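Local coordinates for putative branched chain amino acid ABC transporter, periplasmic amino acid-binding protein (Brucella ovis, PDB 4XFK) that probably binds branched-chain and other small amino acids in the periplasm, as the soluble receptor component of an ABC amino-acid transport system, at residues K41-G46 and E51-L56; V35-G40 and A281-K286. The protein carries 1 engineered substitution. One frame throughout, in Å; residues are numbered along the deposited sequence.

Interaction 1. Residues K41-G46 and E51-L56; sequences KINEAG and EKIQIL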
ATOM      1  N   LYS A  41     -11.951 -12.528  -9.852  1.00  8.86           N
ATOM      2  CA  LYS A  41     -12.089 -13.858  -9.245  1.00  8.68           C
ATOM      3  C   LYS A  41     -13.441 -14.006  -8.552  1.00  8.70           C
ATOM      4  O   LYS A  41     -14.089 -15.048  -8.643  1.00  9.53           O
ATOM      5  CB  LYS A  41     -10.973 -14.144  -8.235  1.00  9.38           C
ATOM      6  CG  LYS A  41      -9.562 -14.106  -8.800  1.00 11.21           C
ATOM      7  CD  LYS A  41      -9.323 -15.171  -9.858  1.00 13.58           C
ATOM      8  CE  LYS A  41      -7.849 -15.139 -10.312  1.00 15.57           C
ATOM      9  NZ  LYS A  41      -7.547 -16.099 -11.419  1.00 19.08           N
ATOM     10  N   ILE A  42     -13.857 -12.974  -7.825  1.00  7.60           N
ATOM     11  CA  ILE A  42     -15.152 -13.026  -7.157  1.00  7.14           C
ATOM     12  C   ILE A  42     -16.266 -13.161  -8.193  1.00  6.56           C
ATOM     13  O   ILE A  42     -17.186 -13.962  -8.025  1.00  7.92           O
ATOM     14  CB  ILE A  42     -15.402 -11.823  -6.229  1.00  7.96           C
ATOM     15  CG1 ILE A  42     -14.299 -11.736  -5.167  1.00  9.61           C
ATOM     16  CG2 ILE A  42     -16.778 -11.946  -5.561  1.00  8.14           C
ATOM     17  CD1 ILE A  42     -14.400 -10.511  -4.272  1.00 11.05           C
ATOM     18  N   ASN A  43     -16.185 -12.392  -9.272  1.00  7.56           N
ATOM     19  CA  ASN A  43     -17.194 -12.489 -10.321  1.00  7.33           C
ATOM     20  C   ASN A  43     -17.206 -13.839 -11.045  1.00  7.38           C
ATOM     21  O   ASN A  43     -18.282 -14.350 -11.375  1.00  7.78           O
ATOM     22  CB  ASN A  43     -17.091 -11.304 -11.291  1.00  7.91           C
ATOM     23  CG  ASN A  43     -17.830 -10.097 -10.773  1.00  7.59           C
ATOM     24  OD1 ASN A  43     -18.776 -10.247  -9.996  1.00  8.56           O
ATOM     25  ND2 ASN A  43     -17.422  -8.903 -11.189  1.00  8.96           N
ATOM     26  N   GLU A  44     -16.032 -14.442 -11.244  1.00  7.77           N
ATOM     27  CA  GLU A  44     -15.961 -15.789 -11.827  1.00  8.35           C
ATOM     28  C   GLU A  44     -16.707 -16.793 -10.958  1.00  8.24           C
ATOM     29  O   GLU A  44     -17.254 -17.774 -11.460  1.00  8.46           O
ATOM     30  CB  GLU A  44     -14.504 -16.236 -11.998  1.00 10.68           C
ATOM     31  CG  GLU A  44     -13.764 -15.554 -13.152  1.00 16.06           C
ATOM     32  CD  GLU A  44     -12.261 -15.794 -13.117  1.00 20.43           C
ATOM     33  OE1 GLU A  44     -11.819 -16.781 -12.488  1.00 21.93           O
ATOM     34  OE2 GLU A  44     -11.512 -14.985 -13.713  1.00 24.53           O
ATOM     35  N   ALA A  45     -16.733 -16.525  -9.655  1.00  7.56           N
ATOM     36  CA  ALA A  45     -17.443 -17.364  -8.695  1.00  7.66           C
ATOM     37  C   ALA A  45     -18.946 -17.064  -8.604  1.00  9.31           C
ATOM     38  O   ALA A  45     -19.694 -17.833  -8.002  1.00 12.79           O
ATOM     39  CB  ALA A  45     -16.786 -17.258  -7.325  1.00  9.04           C
ATOM     40  N   GLY A  46     -19.390 -15.971  -9.217  1.00  8.33           N
ATOM     41  CA  GLY A  46     -20.800 -15.619  -9.229  1.00  7.96           C
ATOM     42  C   GLY A  46     -21.118 -14.239  -8.683  1.00  7.97           C
ATOM     43  O   GLY A  46     -22.275 -13.816  -8.725  1.00  9.13           O
ATOM     44  N   GLU A  51     -25.857 -11.683  -8.082  1.00  8.69           N
ATOM     45  CA  GLU A  51     -25.567 -10.881  -9.266  1.00  8.36           C
ATOM     46  C   GLU A  51     -24.072 -10.644  -9.361  1.00  8.10           C
ATOM     47  O   GLU A  51     -23.370 -10.653  -8.350  1.00  8.67           O
ATOM     48  CB  GLU A  51     -26.280  -9.523  -9.197  1.00 10.39           C
ATOM     49  CG  GLU A  51     -27.804  -9.589  -9.075  1.00 12.34           C
ATOM     50  CD  GLU A  51     -28.493 -10.147 -10.315  1.00 16.42           C
ATOM     51  OE1 GLU A  51     -27.901 -10.130 -11.411  1.00 18.43           O
ATOM     52  OE2 GLU A  51     -29.650 -10.594 -10.194  1.00 19.48           O
ATOM     53  N   LYS A  52     -23.581 -10.402 -10.566  1.00  7.76           N
ATOM     54  CA  LYS A  52     -22.201  -9.949 -10.704  1.00  8.21           C
ATOM     55  C   LYS A  52     -21.994  -8.667  -9.900  1.00  7.79           C
ATOM     56  O   LYS A  52     -22.906  -7.853  -9.774  1.00  8.24           O
ATOM     57  CB  LYS A  52     -21.853  -9.693 -12.172  1.00  9.18           C
ATOM     58  CG  LYS A  52     -21.973 -10.905 -13.073  1.00  9.03           C
ATOM     59  CD  LYS A  52     -21.053 -12.044 -12.674  1.00  8.20           C
ATOM     60  CE  LYS A  52     -20.938 -13.043 -13.829  1.00  7.49           C
ATOM     61  NZ  LYS A  52     -20.185 -14.289 -13.479  1.00  8.90           N
ATOM     62  N   ILE A  53     -20.794  -8.496  -9.362  1.00  7.70           N
ATOM     63  CA  ILE A  53     -20.414  -7.222  -8.769  1.00  7.46           C
ATOM     64  C   ILE A  53     -20.093  -6.269  -9.909  1.00  8.08           C
ATOM     65  O   ILE A  53     -19.339  -6.613 -10.822  1.00  8.90           O
ATOM     66  CB  ILE A  53     -19.181  -7.378  -7.864  1.00  7.75           C
ATOM     67  CG1 ILE A  53     -19.516  -8.262  -6.658  1.00  9.16           C
ATOM     68  CG2 ILE A  53     -18.692  -6.029  -7.383  1.00  8.97           C
ATOM     69  CD1 ILE A  53     -18.311  -8.674  -5.840  1.00  9.92           C
ATOM     70  N   GLN A  54     -20.692  -5.088  -9.873  1.00  8.36           N
ATOM     71  CA  GLN A  54     -20.407  -4.069 -10.870  1.00  8.80           C
ATOM     72  C   GLN A  54     -19.217  -3.231 -10.444  1.00  9.17           C
ATOM     73  O   GLN A  54     -19.142  -2.761  -9.306  1.00 10.29           O
ATOM     74  CB  GLN A  54     -21.621  -3.172 -11.074  1.00 10.29           C
ATOM     75  CG  GLN A  54     -22.780  -3.915 -11.696  1.00 13.22           C
ATOM     76  CD  GLN A  54     -24.029  -3.069 -11.812  1.00 14.72           C
ATOM     77  OE1 GLN A  54     -23.964  -1.862 -12.049  1.00 16.95           O
ATOM     78  NE2 GLN A  54     -25.174  -3.699 -11.636  1.00 16.30           N
ATOM     79  N   ILE A  55     -18.278  -3.063 -11.366  1.00  9.25           N
ATOM     80  CA  ILE A  55     -17.064  -2.310 -11.106  1.00  9.74           C
ATOM     81  C   ILE A  55     -17.188  -0.989 -11.841  1.00  9.77           C
ATOM     82  O   ILE A  55     -17.170  -0.949 -13.063  1.00 12.07           O
ATOM     83  CB  ILE A  55     -15.823  -3.079 -11.580  1.00 11.97           C
ATOM     84  CG1 ILE A  55     -15.819  -4.497 -10.994  1.00 13.50           C
ATOM     85  CG2 ILE A  55     -14.562  -2.332 -11.192  1.00 13.47           C
ATOM     86  CD1 ILE A  55     -14.725  -5.373 -11.545  1.00 16.83           C
ATOM     87  N   LEU A  56     -17.365   0.083 -11.082  1.00  8.26           N
ATOM     88  CA  LEU A  56     -17.578   1.405 -11.644  1.00  9.07           C
ATOM     89  C   LEU A  56     -16.301   2.212 -11.499  1.00  9.20           C
ATOM     90  O   LEU A  56     -15.869   2.516 -10.391  1.00 13.40           O
ATOM     91  CB  LEU A  56     -18.706   2.115 -10.901  1.00  9.73           C
ATOM     92  CG  LEU A  56     -20.062   1.411 -10.830  1.00 14.11           C
ATOM     93  CD1 LEU A  56     -21.065   2.300 -10.103  1.00 14.80           C
ATOM     94  CD2 LEU A  56     -20.557   1.021 -12.217  1.00 19.11           C
TER
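The backbone O of Asn43, near the end of helix 26-44, is gripped by two donors from opposite faces of its carbonyl plane: Lys52 NZ lies 2.8 Å from Asn43 O across the contact, and Gly46 N closes a turn of the helix end at 2.9 Å from the same Asn43 O. The ammonium nitrogen sits above the carbonyl plane, 39° out of it. Lys52 reaches there with CG beside its own backbone N (chi1 -61°) and a second bend at chi2, which lays CD and CE alongside the asparagine. The positive charge at this C-terminal helix end probably suits the helix dipole.

The Asn43 carboxamide meets the backbone of Ile53 as a second peptide group would, giving and taking one bond. Asn43 OD1 accepts Ile53 N at 2.7 Å, in the carboxamide plane and on a lone pair. Asn43 ND2 returns a bond of 3.0 Å to Ile53 O. Both bonds are fairly straight, and using both ends of the amide fixes its rotation. Beside this pair, Ile42 CG2 meets Ile53 CD1 at 3.6 Å, and the Ile53 side chain also touches Phe48 and Ile14.

Gly46, with positive phi, leaves helical geometry in a Schellman motif and turns the chain toward 51-56. Helix 26-44 is thereby tied to the lead-in of edge strand 54-59, at the second connection of the right-handed beta-alpha-beta unit 13-18, 26-44, 54-59 characteristic of periplasmic binding proteins.

Interaction 2. Residues V35-G40 and A281-K286; sequences VLYQLG and AEDYKK
One face of the Tyr37 ring carries the edge of Tyr284, whose CD1 stands 3.5 Å above the plane and over the ring centre, while Asp283 OD2 lies at the Tyr37 edge, close to the ring plane. This edge-to-face aromatic pair joins two helices distant in sequence, 26-44 and 274-288, of the periplasmic binding protein fold. The ring centroids are 4.8 Å apart and the planes meet at 53°, so the pair is tilted away from a perpendicular T. Tyr284 CD1 lies 3.6 Å from both Tyr37 CG and Tyr37 CD1, and Tyr284 CE1 extends the contact back to Tyr37 CB.

The side chain of Tyr37 sets out from its helix toward the other one. With CG trans to the backbone N (chi1 173°), the ring spans the gap and delivers its hydroxyl to the carboxylate of Asp283. At its far end Tyr284 is held by a hydrogen bond from OH to Glu296 OE2, and its ring also touches Val300 of helix 296-312 and Ala33 and Ala34 of helix 26-44. Each tyrosine thus has its polar end bonded although both side chains are buried.

Asp283 OD2 has a second partner in Lys41, whose charge would favour the ionised carboxylate. The Tyr37 ring and the Asp283 carboxylate are turned 67° apart, and Tyr37 OH donates to the anti lone pair of Asp283 OD2 at 2.6 Å.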
ATOM      1  N   VAL A  35      -7.361  -4.684  -8.690  1.00  6.28           N
ATOM      2  CA  VAL A  35      -8.790  -4.681  -8.408  1.00  6.75           C
ATOM      3  C   VAL A  35      -9.555  -5.519  -9.440  1.00  7.69           C
ATOM      4  O   VAL A  35     -10.406  -6.341  -9.079  1.00  7.57           O
ATOM      5  CB  VAL A  35      -9.321  -3.235  -8.325  1.00  7.40           C
ATOM      6  CG1 VAL A  35     -10.847  -3.203  -8.238  1.00  8.04           C
ATOM      7  CG2 VAL A  35      -8.707  -2.527  -7.121  1.00  7.84           C
ATOM      8  N   LEU A  36      -9.245  -5.341 -10.718  1.00  7.16           N
ATOM      9  CA  LEU A  36      -9.911  -6.144 -11.745  1.00  7.26           C
ATOM     10  C   LEU A  36      -9.535  -7.613 -11.590  1.00  7.72           C
ATOM     11  O   LEU A  36     -10.359  -8.492 -11.806  1.00  8.68           O
ATOM     12  CB  LEU A  36      -9.567  -5.641 -13.146  1.00  9.05           C
ATOM     13  CG  LEU A  36     -10.160  -4.269 -13.466  1.00 11.72           C
ATOM     14  CD1 LEU A  36      -9.856  -3.868 -14.904  1.00 13.13           C
ATOM     15  CD2 LEU A  36     -11.653  -4.244 -13.210  1.00 15.83           C
ATOM     16  N   TYR A  37      -8.292  -7.886 -11.204  1.00  7.41           N
ATOM     17  CA  TYR A  37      -7.888  -9.275 -10.974  1.00  8.32           C
ATOM     18  C   TYR A  37      -8.737  -9.929  -9.879  1.00  7.39           C
ATOM     19  O   TYR A  37      -9.331 -10.987 -10.093  1.00  8.14           O
ATOM     20  CB  TYR A  37      -6.395  -9.365 -10.625  1.00  8.38           C
ATOM     21  CG  TYR A  37      -5.933 -10.747 -10.213  1.00  8.37           C
ATOM     22  CD1 TYR A  37      -5.457 -11.655 -11.155  1.00  9.24           C
ATOM     23  CD2 TYR A  37      -5.942 -11.134  -8.876  1.00  7.99           C
ATOM     24  CE1 TYR A  37      -5.024 -12.916 -10.773  1.00  9.27           C
ATOM     25  CE2 TYR A  37      -5.511 -12.389  -8.487  1.00  8.97           C
ATOM     26  CZ  TYR A  37      -5.056 -13.280  -9.437  1.00  9.76           C
ATOM     27  OH  TYR A  37      -4.625 -14.527  -9.037  1.00 11.87           O
ATOM     28  N   GLN A  38      -8.795  -9.313  -8.701  1.00  7.12           N
ATOM     29  CA  GLN A  38      -9.430  -9.994  -7.579  1.00  7.37           C
ATOM     30  C   GLN A  38     -10.953  -9.909  -7.591  1.00  7.33           C
ATOM     31  O   GLN A  38     -11.636 -10.892  -7.278  1.00  8.10           O
ATOM     32  CB  GLN A  38      -8.847  -9.551  -6.236  1.00  8.18           C
ATOM     33  CG  GLN A  38      -9.284 -10.460  -5.096  1.00  9.81           C
ATOM     34  CD  GLN A  38      -8.898 -11.920  -5.319  1.00 10.96           C
ATOM     35  OE1 GLN A  38      -7.816 -12.222  -5.814  1.00 12.10           O
ATOM     36  NE2 GLN A  38      -9.778 -12.830  -4.923  1.00 11.59           N
ATOM     37  N   LEU A  39     -11.508  -8.755  -7.954  1.00  7.11           N
ATOM     38  CA  LEU A  39     -12.950  -8.707  -8.167  1.00  7.65           C
ATOM     39  C   LEU A  39     -13.332  -9.614  -9.338  1.00  7.81           C
ATOM     40  O   LEU A  39     -14.426 -10.179  -9.363  1.00  8.24           O
ATOM     41  CB  LEU A  39     -13.449  -7.286  -8.401  1.00  8.14           C
ATOM     42  CG  LEU A  39     -13.306  -6.314  -7.230  1.00  7.91           C
ATOM     43  CD1 LEU A  39     -13.984  -5.008  -7.564  1.00 10.07           C
ATOM     44  CD2 LEU A  39     -13.886  -6.891  -5.952  1.00  9.37           C
ATOM     45  N   GLY A  40     -12.419  -9.782 -10.293  1.00  7.68           N
ATOM     46  CA  GLY A  40     -12.634 -10.736 -11.363  1.00  8.10           C
ATOM     47  C   GLY A  40     -12.771 -12.150 -10.833  1.00  8.75           C
ATOM     48  O   GLY A  40     -13.630 -12.900 -11.302  1.00  9.14           O
ATOM     49  N   ALA A 281       2.007 -15.552  -8.085  1.00 10.10           N
ATOM     50  CA  ALA A 281       2.766 -14.718  -9.014  1.00 10.57           C
ATOM     51  C   ALA A 281       2.485 -15.145 -10.446  1.00  9.77           C
ATOM     52  O   ALA A 281       2.241 -14.317 -11.320  1.00 10.33           O
ATOM     53  CB  ALA A 281       4.263 -14.797  -8.717  1.00 12.06           C
ATOM     54  N   GLU A 282       2.503 -16.452 -10.689  1.00 10.64           N
ATOM     55  CA  GLU A 282       2.266 -16.963 -12.036  1.00 11.19           C
ATOM     56  C   GLU A 282       0.833 -16.717 -12.515  1.00 10.64           C
ATOM     57  O   GLU A 282       0.615 -16.362 -13.677  1.00 11.73           O
ATOM     58  CB  GLU A 282       2.614 -18.450 -12.111  1.00 12.25           C
ATOM     59  CG  GLU A 282       4.109 -18.746 -11.967  1.00 13.66           C
ATOM     60  CD  GLU A 282       4.922 -18.248 -13.150  1.00 15.93           C
ATOM     61  OE1 GLU A 282       4.374 -18.231 -14.266  1.00 19.75           O
ATOM     62  OE2 GLU A 282       6.104 -17.870 -12.971  1.00 16.68           O
ATOM     63  N   ASP A 283      -0.148 -16.904 -11.638  1.00 10.77           N
ATOM     64  CA  ASP A 283      -1.532 -16.688 -12.039  1.00 10.61           C
ATOM     65  C   ASP A 283      -1.794 -15.210 -12.316  1.00  9.37           C
ATOM     66  O   ASP A 283      -2.467 -14.858 -13.291  1.00 10.65           O
ATOM     67  CB  ASP A 283      -2.513 -17.201 -10.986  1.00 11.92           C
ATOM     68  CG  ASP A 283      -3.943 -17.142 -11.469  1.00 14.54           C
ATOM     69  OD1 ASP A 283      -4.303 -17.960 -12.339  1.00 17.90           O
ATOM     70  OD2 ASP A 283      -4.705 -16.272 -10.995  1.00 14.85           O
ATOM     71  N   TYR A 284      -1.249 -14.344 -11.471  1.00  8.80           N
ATOM     72  CA  TYR A 284      -1.416 -12.912 -11.658  1.00  8.82           C
ATOM     73  C   TYR A 284      -0.796 -12.463 -12.977  1.00 10.01           C
ATOM     74  O   TYR A 284      -1.371 -11.646 -13.690  1.00 10.38           O
ATOM     75  CB  TYR A 284      -0.800 -12.157 -10.477  1.00  8.80           C
ATOM     76  CG  TYR A 284      -1.190 -10.706 -10.411  1.00  8.07           C
ATOM     77  CD1 TYR A 284      -2.365 -10.319  -9.779  1.00  7.47           C
ATOM     78  CD2 TYR A 284      -0.396  -9.725 -10.987  1.00  8.77           C
ATOM     79  CE1 TYR A 284      -2.741  -8.986  -9.721  1.00  8.05           C
ATOM     80  CE2 TYR A 284      -0.761  -8.390 -10.924  1.00  8.75           C
ATOM     81  CZ  TYR A 284      -1.940  -8.030 -10.290  1.00  8.03           C
ATOM     82  OH  TYR A 284      -2.338  -6.711 -10.209  1.00  8.97           O
ATOM     83  N   LYS A 285       0.379 -12.990 -13.308  1.00 10.22           N
ATOM     84  CA  LYS A 285       0.976 -12.689 -14.607  1.00 10.77           C
ATOM     85  C   LYS A 285       0.128 -13.206 -15.774  1.00 11.97           C
ATOM     86  O   LYS A 285      -0.013 -12.525 -16.787  1.00 12.89           O
ATOM     87  CB  LYS A 285       2.412 -13.226 -14.700  1.00 11.07           C
ATOM     88  CG  LYS A 285       3.070 -12.925 -16.043  1.00 11.95           C
ATOM     89  CD  LYS A 285       4.531 -13.330 -16.089  1.00 14.86           C
ATOM     90  CE  LYS A 285       5.152 -12.961 -17.432  1.00 18.29           C
ATOM     91  NZ  LYS A 285       6.610 -13.267 -17.462  1.00 22.37           N
ATOM     92  N   LYS A 286      -0.437 -14.403 -15.633  1.00 11.45           N
ATOM     93  CA  LYS A 286      -1.304 -14.951 -16.671  1.00 12.98           C
ATOM     94  C   LYS A 286      -2.461 -14.006 -16.969  1.00 12.02           C
ATOM     95  O   LYS A 286      -2.824 -13.793 -18.128  1.00 15.13           O
ATOM     96  CB  LYS A 286      -1.837 -16.318 -16.247  1.00 15.06           C
ATOM     97  CG  LYS A 286      -2.589 -17.052 -17.344  1.00 20.06           C
ATOM     98  CD  LYS A 286      -2.875 -18.495 -16.955  1.00 24.52           C
ATOM     99  CE  LYS A 286      -3.959 -18.593 -15.891  1.00 27.46           C
ATOM    100  NZ  LYS A 286      -4.520 -19.977 -15.811  1.00 28.93           N
TER

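In the fold
Helix 26-44 serves both contacts, with interaction 1 at its C-terminal end and interaction 2 slightly earlier; their centres are 14 Å apart. Interaction 1 is local and closes on the residues leading into the next strand, nested along the chain inside the far longer loop that interaction 2 closes. The two meet directly: Lys41 of segment 41-46 reaches Asp283 OD2, 2.9 Å from its NZ, in a salt bridge, and Ile55 CD1 packs on Leu36 CD2 at 3.7 Å and on Leu39 CB. Interaction 1 lies at the surface, whereas interaction 2 is buried, with the Tyr284 side chain about 13 Å from a bound sodium ion. Tyr31, on the same helix 26-44, belongs to a sodium site with Gly85 and Gly116.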